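Local coordinates for protein Polyphosphate:AMP phosphotransferase (Pseudomonas aeruginosa PAO1, PDB 3CZP) that transfers phosphate from inorganic polyphosphate to AMP to make ADP, and less efficiently to GMP, as a magnesium-dependent homodimer, each chain of which fuses two PPK2 domains, at residues L78-E83 with Q90-R95; W348-H353 with R365-R370; P355-F360 with S400-I405. One frame throughout, in Å; residues are numbered along the deposited sequence. Where two conformers were deposited one is given.

Contact 1: residues L78-E83 with Q90-R95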
loop_
_atom_site.group_PDB
_atom_site.type_symbol
_atom_site.label_atom_id
_atom_site.label_comp_id
_atom_site.label_asym_id
_atom_site.label_seq_id
_atom_site.Cartn_x
_atom_site.Cartn_y
_atom_site.Cartn_z
ATOM N N LEU A 78 -4.108 -15.793 9.433
ATOM C CA LEU A 78 -5.226 -16.166 10.307
ATOM C C LEU A 78 -5.426 -15.221 11.540
ATOM O O LEU A 78 -5.870 -15.667 12.607
ATOM C CB LEU A 78 -5.075 -17.637 10.785
ATOM C CG LEU A 78 -4.622 -18.728 9.782
ATOM C CD1 LEU A 78 -4.469 -20.107 10.483
ATOM C CD2 LEU A 78 -5.542 -18.823 8.508
ATOM N N ARG A 79 -5.035 -13.957 11.415
ATOM C CA ARG A 79 -5.428 -12.899 12.356
ATOM C C ARG A 79 -5.628 -11.663 11.523
ATOM O O ARG A 79 -4.752 -10.805 11.448
ATOM C CB ARG A 79 -4.358 -12.636 13.389
ATOM C CG ARG A 79 -4.256 -13.723 14.444
ATOM C CD ARG A 79 -3.578 -13.197 15.707
ATOM N NE ARG A 79 -4.016 -13.873 16.943
ATOM C CZ ARG A 79 -3.479 -15.004 17.421
ATOM N NH1 ARG A 79 -2.492 -15.608 16.760
ATOM N NH2 ARG A 79 -3.922 -15.523 18.581
ATOM N N PRO A 80 -6.797 -11.562 10.899
ATOM C CA PRO A 80 -7.056 -10.464 10.005
ATOM C C PRO A 80 -7.230 -9.160 10.758
ATOM O O PRO A 80 -7.754 -9.164 11.877
ATOM C CB PRO A 80 -8.360 -10.861 9.340
ATOM C CG PRO A 80 -8.964 -11.822 10.187
ATOM C CD PRO A 80 -7.965 -12.436 11.068
ATOM N N SER A 81 -6.804 -8.078 10.126
ATOM C CA SER A 81 -6.969 -6.747 10.653
ATOM C C SER A 81 -8.388 -6.272 10.289
ATOM O O SER A 81 -9.116 -6.972 9.580
ATOM C CB SER A 81 -5.937 -5.851 9.990
ATOM O OG SER A 81 -6.279 -5.635 8.636
ATOM N N ASP A 82 -8.765 -5.090 10.768
ATOM C CA ASP A 82 -10.026 -4.468 10.424
ATOM C C ASP A 82 -10.103 -4.314 8.919
ATOM O O ASP A 82 -11.144 -4.566 8.350
ATOM C CB ASP A 82 -10.152 -3.052 11.022
ATOM C CG ASP A 82 -10.284 -3.032 12.513
ATOM O OD1 ASP A 82 -10.651 -4.060 13.117
ATOM O OD2 ASP A 82 -10.020 -1.956 13.100
ATOM N N GLU A 83 -9.008 -3.872 8.289
ATOM C CA GLU A 83 -8.987 -3.502 6.862
ATOM C C GLU A 83 -9.324 -4.722 6.035
ATOM O O GLU A 83 -10.051 -4.660 5.065
ATOM C CB GLU A 83 -7.584 -3.003 6.430
ATOM C CG GLU A 83 -7.210 -1.465 6.569
ATOM C CD GLU A 83 -6.960 -0.987 7.990
ATOM O OE1 GLU A 83 -7.046 -1.801 8.932
ATOM O OE2 GLU A 83 -6.714 0.226 8.178
ATOM N N GLN A 90 -10.524 -12.562 -0.352
ATOM C CA GLN A 90 -9.375 -12.683 -1.247
ATOM C C GLN A 90 -8.386 -11.462 -1.189
ATOM O O GLN A 90 -7.171 -11.614 -1.427
ATOM C CB GLN A 90 -9.872 -12.872 -2.698
ATOM C CG GLN A 90 -8.815 -13.595 -3.585
ATOM C CD GLN A 90 -9.329 -14.032 -4.940
ATOM O OE1 GLN A 90 -9.294 -13.248 -5.872
ATOM N NE2 GLN A 90 -9.725 -15.326 -5.078
ATOM N N TRP A 91 -8.912 -10.291 -0.840
ATOM C CA TRP A 91 -8.156 -9.041 -0.819
ATOM C C TRP A 91 -6.868 -9.143 -0.012
ATOM O O TRP A 91 -5.833 -8.643 -0.410
ATOM C CB TRP A 91 -9.068 -7.944 -0.268
ATOM C CG TRP A 91 -8.467 -6.566 -0.266
ATOM C CD1 TRP A 91 -8.474 -5.647 -1.302
ATOM C CD2 TRP A 91 -7.832 -5.931 0.833
ATOM N NE1 TRP A 91 -7.837 -4.502 -0.900
ATOM C CE2 TRP A 91 -7.445 -4.645 0.406
ATOM C CE3 TRP A 91 -7.629 -6.286 2.156
ATOM C CZ2 TRP A 91 -6.818 -3.742 1.263
ATOM C CZ3 TRP A 91 -6.986 -5.415 2.991
ATOM C CH2 TRP A 91 -6.587 -4.157 2.558
ATOM N N ARG A 92 -6.941 -9.741 1.158
ATOM C CA ARG A 92 -5.797 -9.801 2.020
ATOM C C ARG A 92 -4.647 -10.603 1.460
ATOM O O ARG A 92 -3.478 -10.380 1.845
ATOM C CB ARG A 92 -6.179 -10.434 3.322
ATOM C CG ARG A 92 -6.523 -11.856 3.208
ATOM C CD ARG A 92 -6.955 -12.392 4.588
ATOM N NE ARG A 92 -8.330 -11.976 4.814
ATOM C CZ ARG A 92 -9.070 -12.345 5.851
ATOM N NH1 ARG A 92 -8.577 -13.146 6.795
ATOM N NH2 ARG A 92 -10.325 -11.947 5.911
ATOM N N PHE A 93 -4.949 -11.602 0.623
ATOM C CA PHE A 93 -3.883 -12.333 -0.059
ATOM C C PHE A 93 -3.284 -11.483 -1.177
ATOM O O PHE A 93 -2.041 -11.391 -1.374
ATOM C CB PHE A 93 -4.438 -13.639 -0.627
ATOM C CG PHE A 93 -4.999 -14.542 0.420
ATOM C CD1 PHE A 93 -4.205 -14.962 1.475
ATOM C CD2 PHE A 93 -6.294 -14.973 0.360
ATOM C CE1 PHE A 93 -4.703 -15.760 2.450
ATOM C CE2 PHE A 93 -6.790 -15.805 1.358
ATOM C CZ PHE A 93 -5.972 -16.175 2.395
ATOM N N TRP A 94 -4.127 -10.833 -1.936
ATOM C CA TRP A 94 -3.612 -9.937 -3.029
ATOM C C TRP A 94 -2.673 -8.871 -2.474
ATOM O O TRP A 94 -1.619 -8.558 -3.062
ATOM C CB TRP A 94 -4.776 -9.221 -3.758
ATOM C CG TRP A 94 -5.584 -10.083 -4.731
ATOM C CD1 TRP A 94 -6.724 -10.758 -4.466
ATOM C CD2 TRP A 94 -5.259 -10.359 -6.095
ATOM N NE1 TRP A 94 -7.138 -11.450 -5.597
ATOM C CE2 TRP A 94 -6.236 -11.234 -6.600
ATOM C CE3 TRP A 94 -4.211 -9.990 -6.918
ATOM C CZ2 TRP A 94 -6.238 -11.687 -7.932
ATOM C CZ3 TRP A 94 -4.221 -10.449 -8.255
ATOM C CH2 TRP A 94 -5.227 -11.280 -8.727
ATOM N N ARG A 95 -3.026 -8.347 -1.304
ATOM C CA ARG A 95 -2.282 -7.313 -0.649
ATOM C C ARG A 95 -0.840 -7.746 -0.348
ATOM O O ARG A 95 0.096 -6.897 -0.360
ATOM C CB ARG A 95 -3.011 -6.824 0.624
ATOM C CG ARG A 95 -2.167 -5.928 1.452
ATOM C CD ARG A 95 -2.821 -4.882 2.232
ATOM N NE ARG A 95 -3.250 -5.355 3.518
ATOM C CZ ARG A 95 -3.599 -4.560 4.517
ATOM N NH1 ARG A 95 -3.508 -3.245 4.433
ATOM N NH2 ARG A 95 -3.998 -5.098 5.640
#
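Pro80 lies alongside the end of Arg92, in the first of the two PPK2 domains, where the loop after strand 72-76 enters the short helix 82-85 and the chain then turns into helix 91-96. The two side chains run side by side and point the same way. CB of Pro80 sits over one face of the guanidinium, 3.4 Å from Arg92 NH1, so apolar carbon meets the flat side of the cation.

A turn further along the helix, Arg95 brings its guanidinium to the N-cap of helix 82-85. Ser81 OG lies at the edge of that group, near its plane and 3.8 Å from Arg95 NH2, too long for a bond; the stronger partner of that hydroxyl is Glu83 of the second subunit. Ser81 reaches forward to cap the helix, its OG accepting weakly from Glu83 N at 3.3 Å. Bends at chi2 and chi3 fold the Arg95 chain, and Trp91, one turn earlier, backs one guanidinium face with CH2 3.5 Å above the plane of Arg95.

The charges here are shared across the dimer. Arg95 NH2 makes salt bridges to Glu84 of its own chain and to Glu83 of the second subunit, and Glu83 OE2 of this chain pairs in return with Arg95 (salt bridge) and Ser81 (hydrogen bond) of the second subunit; such pairing probably favours the ionised forms. This agrees with the proposal that the N-terminal domain, seemingly inactive, serves dimerization.

Trp91 completes the contact. With CG anti to the backbone N (chi1 -176°), its six-membered ring reaches Glu83 in the first turn of helix 82-85, where CH2 lies 4.2 Å from Glu83 CB and CZ3 comes within 3.8 Å of Glu83 O, approaching obliquely.

Contact 2: residues W348-H353 with R365-R370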
loop_
_atom_site.group_PDB
_atom_site.type_symbol
_atom_site.label_atom_id
_atom_site.label_comp_id
_atom_site.label_asym_id
_atom_site.label_seq_id
_atom_site.Cartn_x
_atom_site.Cartn_y
_atom_site.Cartn_z
ATOM N N TRP A 348 -4.142 -7.096 -9.397
ATOM C CA TRP A 348 -3.604 -6.488 -8.180
ATOM C C TRP A 348 -3.880 -4.983 -8.072
ATOM O O TRP A 348 -4.264 -4.477 -6.997
ATOM C CB TRP A 348 -2.089 -6.801 -8.097
ATOM C CG TRP A 348 -1.412 -6.375 -6.835
ATOM C CD1 TRP A 348 -1.172 -7.120 -5.709
ATOM C CD2 TRP A 348 -0.778 -5.116 -6.615
ATOM N NE1 TRP A 348 -0.502 -6.384 -4.771
ATOM C CE2 TRP A 348 -0.220 -5.152 -5.311
ATOM C CE3 TRP A 348 -0.625 -3.960 -7.386
ATOM C CZ2 TRP A 348 0.472 -4.065 -4.765
ATOM C CZ3 TRP A 348 0.107 -2.891 -6.849
ATOM C CH2 TRP A 348 0.627 -2.953 -5.548
ATOM N N ARG A 349 -3.680 -4.282 -9.182
ATOM C CA ARG A 349 -3.892 -2.843 -9.238
ATOM C C ARG A 349 -5.342 -2.479 -8.950
ATOM O O ARG A 349 -5.609 -1.402 -8.418
ATOM C CB ARG A 349 -3.475 -2.293 -10.605
ATOM C CG ARG A 349 -4.130 -2.996 -11.782
ATOM C CD ARG A 349 -3.538 -2.531 -13.103
ATOM N NE ARG A 349 -2.373 -3.322 -13.488
ATOM C CZ ARG A 349 -1.857 -3.345 -14.714
ATOM N NH1 ARG A 349 -2.405 -2.618 -15.679
ATOM N NH2 ARG A 349 -0.796 -4.094 -14.975
ATOM N N PHE A 350 -6.270 -3.366 -9.299
ATOM C CA PHE A 350 -7.685 -3.086 -9.054
ATOM C C PHE A 350 -8.129 -3.493 -7.683
ATOM O O PHE A 350 -8.860 -2.756 -7.052
ATOM C CB PHE A 350 -8.534 -3.733 -10.149
ATOM C CG PHE A 350 -8.102 -3.259 -11.480
ATOM C CD1 PHE A 350 -8.381 -1.973 -11.842
ATOM C CD2 PHE A 350 -7.330 -4.063 -12.317
ATOM C CE1 PHE A 350 -7.942 -1.467 -13.074
ATOM C CE2 PHE A 350 -6.884 -3.558 -13.565
ATOM C CZ PHE A 350 -7.144 -2.271 -13.890
ATOM N N TRP A 351 -7.696 -4.664 -7.229
ATOM C CA TRP A 351 -8.012 -5.126 -5.874
ATOM C C TRP A 351 -7.642 -4.096 -4.786
ATOM O O TRP A 351 -8.267 -4.050 -3.698
ATOM C CB TRP A 351 -7.325 -6.492 -5.610
ATOM C CG TRP A 351 -8.157 -7.685 -5.955
ATOM C CD1 TRP A 351 -8.017 -8.478 -7.064
ATOM C CD2 TRP A 351 -9.296 -8.181 -5.248
ATOM N NE1 TRP A 351 -8.978 -9.459 -7.064
ATOM C CE2 TRP A 351 -9.753 -9.320 -5.941
ATOM C CE3 TRP A 351 -9.973 -7.784 -4.082
ATOM C CZ2 TRP A 351 -10.868 -10.062 -5.515
ATOM C CZ3 TRP A 351 -11.066 -8.521 -3.671
ATOM C CH2 TRP A 351 -11.493 -9.651 -4.372
ATOM N N ARG A 352 -6.550 -3.388 -5.013
ATOM C CA ARG A 352 -5.980 -2.453 -4.055
ATOM C C ARG A 352 -6.922 -1.293 -3.869
ATOM O O ARG A 352 -6.854 -0.604 -2.883
ATOM C CB ARG A 352 -4.571 -1.967 -4.492
ATOM C CG ARG A 352 -4.631 -0.925 -5.559
ATOM C CD ARG A 352 -3.300 -0.530 -6.180
ATOM N NE ARG A 352 -2.353 0.112 -5.256
ATOM C CZ ARG A 352 -1.226 0.710 -5.665
ATOM N NH1 ARG A 352 -0.916 0.766 -6.958
ATOM N NH2 ARG A 352 -0.374 1.230 -4.796
ATOM N N HIS A 353 -7.810 -1.083 -4.827
ATOM C CA HIS A 353 -8.811 -0.051 -4.739
ATOM C C HIS A 353 -10.204 -0.482 -4.365
ATOM O O HIS A 353 -11.107 0.352 -4.397
ATOM C CB HIS A 353 -8.916 0.670 -6.089
ATOM C CG HIS A 353 -7.729 1.495 -6.384
ATOM N ND1 HIS A 353 -7.358 2.553 -5.596
ATOM C CD2 HIS A 353 -6.790 1.386 -7.354
ATOM C CE1 HIS A 353 -6.240 3.073 -6.069
ATOM N NE2 HIS A 353 -5.889 2.397 -7.151
ATOM N N ARG A 365 -12.568 4.229 -16.157
ATOM C CA ARG A 365 -11.809 3.132 -16.761
ATOM C C ARG A 365 -11.442 2.134 -15.680
ATOM O O ARG A 365 -11.557 2.434 -14.506
ATOM C CB ARG A 365 -10.602 3.624 -17.532
ATOM C CG ARG A 365 -10.952 4.708 -18.500
ATOM C CD ARG A 365 -9.737 5.244 -19.152
ATOM N NE ARG A 365 -9.304 4.361 -20.222
ATOM C CZ ARG A 365 -8.536 4.733 -21.243
ATOM N NH1 ARG A 365 -8.122 5.997 -21.344
ATOM N NH2 ARG A 365 -8.189 3.842 -22.187
ATOM N N SER A 366 -11.120 0.918 -16.064
ATOM C CA SER A 366 -11.192 -0.160 -15.111
ATOM C C SER A 366 -10.372 -1.315 -15.595
ATOM O O SER A 366 -9.587 -1.174 -16.520
ATOM C CB SER A 366 -12.678 -0.597 -14.938
ATOM O OG SER A 366 -13.062 -1.418 -16.054
ATOM N N TRP A 367 -10.609 -2.486 -14.990
ATOM C CA TRP A 367 -9.964 -3.730 -15.413
ATOM C C TRP A 367 -10.356 -4.216 -16.796
ATOM O O TRP A 367 -9.727 -5.102 -17.326
ATOM C CB TRP A 367 -10.271 -4.844 -14.412
ATOM C CG TRP A 367 -11.693 -4.910 -13.920
ATOM C CD1 TRP A 367 -12.710 -5.697 -14.420
ATOM C CD2 TRP A 367 -12.256 -4.197 -12.797
ATOM N NE1 TRP A 367 -13.861 -5.499 -13.691
ATOM C CE2 TRP A 367 -13.621 -4.583 -12.700
ATOM C CE3 TRP A 367 -11.761 -3.225 -11.922
ATOM C CZ2 TRP A 367 -14.464 -4.085 -11.760
ATOM C CZ3 TRP A 367 -12.607 -2.718 -10.948
ATOM C CH2 TRP A 367 -13.953 -3.150 -10.866
ATOM N N TYR A 368 -11.430 -3.671 -17.344
ATOM C CA TYR A 368 -11.835 -3.913 -18.732
ATOM C C TYR A 368 -10.868 -3.402 -19.795
ATOM O O TYR A 368 -10.937 -3.836 -20.970
ATOM C CB TYR A 368 -13.276 -3.446 -18.961
ATOM C CG TYR A 368 -14.250 -4.353 -18.252
ATOM C CD1 TYR A 368 -14.581 -5.577 -18.789
ATOM C CD2 TYR A 368 -14.774 -4.023 -16.994
ATOM C CE1 TYR A 368 -15.455 -6.452 -18.138
ATOM C CE2 TYR A 368 -15.660 -4.906 -16.334
ATOM C CZ TYR A 368 -15.999 -6.118 -16.927
ATOM O OH TYR A 368 -16.848 -7.024 -16.320
ATOM N N GLY A 369 -9.943 -2.539 -19.387
ATOM C CA GLY A 369 -8.884 -2.063 -20.279
ATOM C C GLY A 369 -8.155 -3.188 -20.999
ATOM O O GLY A 369 -7.835 -3.064 -22.165
ATOM N N ARG A 370 -7.908 -4.291 -20.292
ATOM C CA ARG A 370 -7.250 -5.460 -20.859
ATOM C C ARG A 370 -7.937 -5.990 -22.124
ATOM O O ARG A 370 -7.248 -6.346 -23.117
ATOM C CB ARG A 370 -7.090 -6.603 -19.834
ATOM C CG ARG A 370 -6.469 -7.827 -20.492
ATOM C CD ARG A 370 -5.585 -8.635 -19.599
ATOM N NE ARG A 370 -4.290 -7.974 -19.398
ATOM C CZ ARG A 370 -3.317 -8.515 -18.679
ATOM N NH1 ARG A 370 -3.489 -9.702 -18.090
ATOM N NH2 ARG A 370 -2.193 -7.849 -18.514
#
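Phe350 drives its ring from helix 348-351 against the backbone and CB of Trp367, in the loop that follows strand 360-364 in the second PPK2 domain. The side chain leaves the helix with CG anti to its own carbonyl carbon (chi1 -56°), which turns the ring toward that loop.

Starting at the root, CB of Phe350 already touches the indole, 3.7 Å from Trp367 CE3. CG is just as close to CE3 and has Trp367 CB near it as well. The ring then divides. Along one side, CD1 of Phe350 rests 3.6 Å from Trp367 CE3, and CE1 of Phe350 passes on to the peptide between Ser366 and Trp367, 3.4 Å from Trp367 N. Along the other, CD2 and CE2 both lie against Trp367 CB, CE2 also meeting CA. At the tip, Phe350 CZ stands 3.5 Å from Trp367 CA.

What results is a CH-pi contact over the face, with Trp367 CB 3.8 Å from the centroid of the Phe350 ring and 16° off its normal. The indole adds an offset edge-to-face pair: its six-membered ring turns its edge to the phenyl face, with the planes at 74°. Ile334 is a further neighbour of the Phe350 side chain.

The loop has its own brace, an ST turn in which Ser366 OG accepts from Tyr368 N; Glu306 also binds that hydroxyl. Beyond the phenyl, Trp367 touches Val302 and Val304 of strand 300-307 and Ile392 of helix 382-402, whose Glu396 takes the indole NE1. Phe350 thereby joins helix 348-351 to the loop after strand 360-364, and Trp367 carries the packing on to strand 300-307 and helix 382-402.

Contact 3: residues P355-F360 with S400-I405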
loop_
_atom_site.group_PDB
_atom_site.type_symbol
_atom_site.label_atom_id
_atom_site.label_comp_id
_atom_site.label_asym_id
_atom_site.label_seq_id
_atom_site.Cartn_x
_atom_site.Cartn_y
_atom_site.Cartn_z
ATOM N N PRO A 355 -13.539 -1.182 -2.389
ATOM C CA PRO A 355 -14.003 -0.511 -1.169
ATOM C C PRO A 355 -14.219 -1.413 0.043
ATOM O O PRO A 355 -14.586 -2.578 -0.089
ATOM C CB PRO A 355 -15.305 0.180 -1.634
ATOM C CG PRO A 355 -15.779 -0.657 -2.773
ATOM C CD PRO A 355 -14.555 -1.167 -3.458
ATOM N N ALA A 356 -13.935 -0.888 1.223
ATOM C CA ALA A 356 -14.430 -1.484 2.449
ATOM C C ALA A 356 -15.975 -1.395 2.503
ATOM O O ALA A 356 -16.597 -0.636 1.765
ATOM C CB ALA A 356 -13.840 -0.797 3.618
ATOM N N ARG A 357 -16.573 -2.102 3.437
ATOM C CA ARG A 357 -18.006 -1.987 3.660
ATOM C C ARG A 357 -18.408 -0.533 3.899
ATOM O O ARG A 357 -17.725 0.214 4.582
ATOM C CB ARG A 357 -18.444 -2.799 4.867
ATOM C CG ARG A 357 -18.423 -4.300 4.612
ATOM C CD ARG A 357 -19.837 -4.827 4.477
ATOM N NE ARG A 357 -19.810 -6.268 4.264
ATOM C CZ ARG A 357 -20.210 -7.194 5.133
ATOM N NH1 ARG A 357 -20.740 -6.863 6.326
ATOM N NH2 ARG A 357 -20.096 -8.478 4.773
ATOM N N ARG A 358 -19.559 -0.183 3.340
ATOM C CA ARG A 358 -20.155 1.136 3.424
ATOM C C ARG A 358 -19.492 2.162 2.532
ATOM O O ARG A 358 -19.886 3.277 2.572
ATOM C CB ARG A 358 -20.191 1.639 4.858
ATOM C CG ARG A 358 -21.418 2.464 5.139
ATOM C CD ARG A 358 -21.595 2.523 6.613
ATOM N NE ARG A 358 -22.396 3.676 6.989
ATOM C CZ ARG A 358 -22.058 4.540 7.942
ATOM N NH1 ARG A 358 -20.915 4.381 8.633
ATOM N NH2 ARG A 358 -22.866 5.561 8.218
ATOM N N GLN A 359 -18.524 1.777 1.706
ATOM C CA GLN A 359 -17.837 2.728 0.837
ATOM C C GLN A 359 -18.344 2.577 -0.599
ATOM O O GLN A 359 -19.017 1.593 -0.957
ATOM C CB GLN A 359 -16.292 2.559 0.868
ATOM C CG GLN A 359 -15.614 2.736 2.223
ATOM C CD GLN A 359 -14.043 2.585 2.189
ATOM O OE1 GLN A 359 -13.450 2.022 1.255
ATOM N NE2 GLN A 359 -13.388 3.133 3.208
ATOM N N PHE A 360 -17.982 3.557 -1.427
ATOM C CA PHE A 360 -18.438 3.649 -2.827
ATOM C C PHE A 360 -17.242 4.031 -3.670
ATOM O O PHE A 360 -16.666 5.054 -3.454
ATOM C CB PHE A 360 -19.545 4.723 -2.908
ATOM C CG PHE A 360 -20.130 4.978 -4.299
ATOM C CD1 PHE A 360 -19.861 4.145 -5.409
ATOM C CD2 PHE A 360 -20.949 6.069 -4.477
ATOM C CE1 PHE A 360 -20.414 4.411 -6.656
ATOM C CE2 PHE A 360 -21.498 6.366 -5.726
ATOM C CZ PHE A 360 -21.238 5.545 -6.819
ATOM N N SER A 400 -19.292 -9.598 -5.511
ATOM C CA SER A 400 -20.734 -9.829 -5.292
ATOM C C SER A 400 -21.002 -10.682 -4.051
ATOM O O SER A 400 -21.885 -10.384 -3.247
ATOM C CB SER A 400 -21.330 -10.529 -6.518
ATOM O OG SER A 400 -22.736 -10.650 -6.430
ATOM N N GLU A 401 -20.244 -11.764 -3.932
ATOM C CA GLU A 401 -20.403 -12.721 -2.852
ATOM C C GLU A 401 -20.186 -12.100 -1.483
ATOM O O GLU A 401 -20.789 -12.515 -0.499
ATOM C CB GLU A 401 -19.471 -13.912 -3.077
ATOM C CG GLU A 401 -20.056 -14.859 -4.131
ATOM C CD GLU A 401 -19.361 -16.225 -4.288
ATOM O OE1 GLU A 401 -18.254 -16.481 -3.736
ATOM O OE2 GLU A 401 -19.981 -17.034 -5.023
ATOM N N TYR A 402 -19.325 -11.097 -1.416
ATOM C CA TYR A 402 -19.073 -10.392 -0.176
ATOM C C TYR A 402 -20.147 -9.311 0.069
ATOM O O TYR A 402 -20.236 -8.771 1.140
ATOM C CB TYR A 402 -17.630 -9.811 -0.197
ATOM C CG TYR A 402 -17.229 -9.239 1.135
ATOM C CD1 TYR A 402 -16.934 -10.056 2.202
ATOM C CD2 TYR A 402 -17.199 -7.883 1.332
ATOM C CE1 TYR A 402 -16.595 -9.525 3.385
ATOM C CE2 TYR A 402 -16.897 -7.359 2.537
ATOM C CZ TYR A 402 -16.566 -8.176 3.558
ATOM O OH TYR A 402 -16.260 -7.622 4.804
ATOM N N GLY A 403 -21.000 -9.022 -0.919
ATOM C CA GLY A 403 -22.103 -8.025 -0.761
ATOM C C GLY A 403 -21.806 -6.690 -1.464
ATOM O O GLY A 403 -22.505 -5.705 -1.280
ATOM N N ILE A 404 -20.754 -6.650 -2.276
ATOM C CA ILE A 404 -20.446 -5.466 -3.065
ATOM C C ILE A 404 -21.391 -5.428 -4.238
ATOM O O ILE A 404 -21.577 -6.410 -4.943
ATOM C CB ILE A 404 -18.962 -5.418 -3.542
ATOM C CG1 ILE A 404 -18.024 -5.607 -2.317
ATOM C CG2 ILE A 404 -18.704 -4.155 -4.332
ATOM C CD1 ILE A 404 -16.532 -5.295 -2.544
ATOM N N ILE A 405 -22.001 -4.261 -4.410
ATOM C CA ILE A 405 -22.889 -3.954 -5.521
ATOM C C ILE A 405 -22.088 -3.460 -6.698
ATOM O O ILE A 405 -21.501 -2.418 -6.644
ATOM C CB ILE A 405 -23.919 -2.896 -5.089
ATOM C CG1 ILE A 405 -24.676 -3.374 -3.834
ATOM C CG2 ILE A 405 -24.927 -2.561 -6.236
ATOM C CD1 ILE A 405 -25.517 -2.295 -3.226
#
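The cation-pi interaction between Arg357 and Tyr402 dominates this contact. The guanidinium lies over one face of the phenol but off its centre, with CZ of Arg357 4.6 Å from the ring centroid of Tyr402 and 31° off the normal. The two planes are 40° apart, so this is a tilted cover and not a flat stack. NE of Arg357 comes down near CE2 of Tyr402 at 3.6 Å, while NH2 of Arg357 hangs 3.7 Å above the Tyr402 ring plane, toward its rim. The arginine chain gets there by a bend at chi2 (-107°), which carries its end across the ring. Tyr402 meets it with CG anti to the backbone N, and its hydroxyl is bonded to the carbonyl O of Leu85 in the first PPK2 domain.

Van der Waals packing is slighter. Ile404 sends CD1 to within 4.1 Å of Pro355 O, and both side chains rest on Val302 of strand 300-307, an apolar contact that puts this end in the interior.

Hydrogen bonds shape each segment separately. A type II beta turn from Ala356 to Gln359 is closed by Gln359 N to Ala356 O and fastened again by the side chain, where Ala356 N gives to Gln359 OE1 at 3.0 Å from well above the carbonyl plane. In the other segment, Gly403 N bonds back to Ser400 O at the end of helix 382-402, and Gly403 has positive phi.

That glycine forms a Schellman motif, ending helix 382-402 just ahead of strand 404-412. The tight helix-to-strand connection belongs to the alternating alpha/beta order of the P-loop NTPase clan, whose parallel sheet here contains both 360-364 and 404-412.

Contact 1 belongs to the first PPK2 domain and contacts 2 and 3 to the second, yet contacts 1 and 2 meet through tryptophans: Trp91 NE1 lies 2.9 Å from Trp351 O, Trp94 O lies 3.0 Å from Trp348 NE1, and the rings of Trp94 and Trp351 stack. The centres of contacts 1 and 2 are 19 Å apart. Contact 3 stays about 6 Å from contact 1 at the nearest atoms, though it is tied to the chain between the segments of contact 1. Contacts 2 and 3 alternate along the chain, their centres 16 Å apart. An acetate, probably from crystallisation, sits about 4 Å from the Arg95 side chain in contact 1.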